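Local coordinates for protein serine protease MT3772 (Mycobacterium tuberculosis, PDB 3K6Y) that acts as a serine endopeptidase of the S1C family, probably helping the bacterium withstand oxidative and acid stress, this piece being its trypsin-like protease part, at residues A[69-74]-A[103-108]. Sequence-based numbering, arbitrary orientation.
Sequences RVMTNA and VDVAIL
With chi1 of -163°, Asp104 swings its CG away from the backbone N, and the carboxylate reaches the end of segment 69-74, where OD2 lies 2.8 Å from Ala74 N. Asn73 takes a different staggered position, CG opposite the carbonyl carbon (chi1 -70°), which sends its amide to the backbone of the same aspartate: ND2 donates to Asp104 O over 2.9 Å, almost in line with the carbonyl. An asparagine suits this spot because it supplies an N-H where the strand pairing gives out; a weak bond from Ala74 N reaches the same oxygen. The methyl of Ala74 packs against the carboxylate, its CB 3.3 Å from OD2 of Asp104, a closeness that a small side chain permits.

Beyond this junction, strands 69-72 and 105-109 run antiparallel. Val70 with Leu108 and Thr72 with Ala106 are hydrogen-bonded pairs, whereas Met71 and Ile107 form the non-hydrogen-bonded pair between them. On the face that Met71 shares with Ile107, the flexible chain of the methionine slants across Val105, its CG 3.8 Å from the valine CG1. Val70, Thr72, Ala106 and Leu108 share the other face, from which Val70 reaches Val45 and both Thr72 and Leu108 reach Ile47 of strand 44-51. Beta-branched Val70 fits an extended backbone, and its CB meets Leu108 CB at 4.2 Å. Thr72 turns its methyl to Ala106 and spends its buried hydroxyl on Thr61 O.

The pair thus joins two neighbouring strands of the N-terminal barrel of a chymotrypsin-like fold and positions the predicted catalytic Asp104 where they part. Its OD1 is hydrogen-bonded to ND1 of His75, and Ser183 touches Asn73, consistent with a Ser-His-Asp triad in which the asparagine's hold on the aspartate backbone probably helps to fix where the carboxylate sits.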
loop_
_atom_site.group_PDB
_atom_site.type_symbol
_atom_site.label_atom_id
_atom_site.label_comp_id
_atom_site.label_asym_id
_atom_site.label_seq_id
_atom_site.Cartn_x
_atom_site.Cartn_y
_atom_site.Cartn_z
ATOM N N ARG A 69 -9.072 17.787 10.172
ATOM C CA ARG A 69 -9.115 16.356 9.839
ATOM C C ARG A 69 -10.243 16.090 8.863
ATOM O O ARG A 69 -11.385 16.489 9.088
ATOM C CB ARG A 69 -9.317 15.493 11.096
ATOM C CG ARG A 69 -8.154 15.477 12.085
ATOM C CD ARG A 69 -6.997 14.696 11.481
ATOM N NE ARG A 69 -5.832 14.532 12.352
ATOM C CZ ARG A 69 -4.854 15.421 12.465
ATOM N NH1 ARG A 69 -4.952 16.605 11.859
ATOM N NH2 ARG A 69 -3.800 15.127 13.215
ATOM N N VAL A 70 -9.900 15.419 7.762
ATOM C CA VAL A 70 -10.840 15.132 6.691
ATOM C C VAL A 70 -10.909 13.612 6.470
ATOM O O VAL A 70 -9.867 12.940 6.418
ATOM C CB VAL A 70 -10.391 15.835 5.402
ATOM C CG1 VAL A 70 -11.126 15.306 4.169
ATOM C CG2 VAL A 70 -10.639 17.319 5.529
ATOM N N MET A 71 -12.124 13.073 6.349
ATOM C CA MET A 71 -12.295 11.669 5.993
ATOM C C MET A 71 -12.623 11.578 4.488
ATOM O O MET A 71 -13.375 12.420 3.943
ATOM C CB MET A 71 -13.422 11.020 6.819
ATOM C CG MET A 71 -13.607 9.548 6.458
ATOM S SD MET A 71 -14.718 8.685 7.603
ATOM C CE MET A 71 -13.701 8.503 9.072
ATOM N N THR A 72 -12.090 10.536 3.850
ATOM C CA THR A 72 -12.420 10.199 2.472
ATOM C C THR A 72 -12.274 8.682 2.324
ATOM O O THR A 72 -12.012 7.992 3.313
ATOM C CB THR A 72 -11.523 10.976 1.470
ATOM O OG1 THR A 72 -11.980 10.747 0.126
ATOM C CG2 THR A 72 -10.039 10.603 1.569
ATOM N N ASN A 73 -12.476 8.156 1.118
ATOM C CA ASN A 73 -12.170 6.746 0.898
ATOM C C ASN A 73 -10.691 6.536 0.646
ATOM O O ASN A 73 -10.026 7.418 0.092
ATOM C CB ASN A 73 -12.943 6.186 -0.295
ATOM C CG ASN A 73 -14.441 6.061 -0.042
ATOM O OD1 ASN A 73 -15.237 6.510 -0.858
ATOM N ND2 ASN A 73 -14.825 5.396 1.044
ATOM N N ALA A 74 -10.193 5.351 1.001
ATOM C CA ALA A 74 -8.815 5.024 0.663
ATOM C C ALA A 74 -8.603 5.093 -0.850
ATOM O O ALA A 74 -7.572 5.567 -1.308
ATOM C CB ALA A 74 -8.437 3.659 1.204
ATOM N N VAL A 103 -11.405 -1.500 4.938
ATOM C CA VAL A 103 -12.638 -0.763 5.176
ATOM C C VAL A 103 -12.862 0.244 4.020
ATOM O O VAL A 103 -14.010 0.517 3.656
ATOM C CB VAL A 103 -12.593 -0.059 6.551
ATOM C CG1 VAL A 103 -13.825 0.786 6.774
ATOM C CG2 VAL A 103 -12.448 -1.081 7.685
ATOM N N ASP A 104 -11.760 0.748 3.433
ATOM C CA ASP A 104 -11.736 1.756 2.354
ATOM C C ASP A 104 -11.944 3.165 2.906
ATOM O O ASP A 104 -12.849 3.878 2.464
ATOM C CB ASP A 104 -12.685 1.442 1.187
ATOM C CG ASP A 104 -12.367 2.244 -0.065
ATOM O OD1 ASP A 104 -13.135 2.115 -1.054
ATOM O OD2 ASP A 104 -11.373 3.005 -0.089
ATOM N N VAL A 105 -11.103 3.550 3.871
ATOM C CA VAL A 105 -11.190 4.885 4.469
ATOM C C VAL A 105 -9.791 5.433 4.645
ATOM O O VAL A 105 -8.877 4.684 4.995
ATOM C CB VAL A 105 -11.885 4.845 5.848
ATOM C CG1 VAL A 105 -11.816 6.215 6.559
ATOM C CG2 VAL A 105 -13.323 4.424 5.694
ATOM N N ALA A 106 -9.636 6.729 4.388
ATOM C CA ALA A 106 -8.412 7.446 4.717
ATOM C C ALA A 106 -8.774 8.660 5.544
ATOM O O ALA A 106 -9.851 9.256 5.364
ATOM C CB ALA A 106 -7.643 7.869 3.444
ATOM N N ILE A 107 -7.869 9.037 6.446
ATOM C CA ILE A 107 -8.011 10.297 7.175
ATOM C C ILE A 107 -6.822 11.162 6.810
ATOM O O ILE A 107 -5.664 10.693 6.806
ATOM C CB ILE A 107 -8.085 10.085 8.713
ATOM C CG1 ILE A 107 -9.343 9.267 9.056
ATOM C CG2 ILE A 107 -8.095 11.442 9.447
ATOM C CD1 ILE A 107 -9.482 8.877 10.542
ATOM N N LEU A 108 -7.143 12.416 6.483
ATOM C CA LEU A 108 -6.147 13.402 6.107
ATOM C C LEU A 108 -5.985 14.422 7.198
ATOM O O LEU A 108 -6.976 14.929 7.741
ATOM C CB LEU A 108 -6.600 14.134 4.832
ATOM C CG LEU A 108 -7.020 13.243 3.674
ATOM C CD1 LEU A 108 -7.467 14.091 2.512
ATOM C CD2 LEU A 108 -5.925 12.305 3.208
#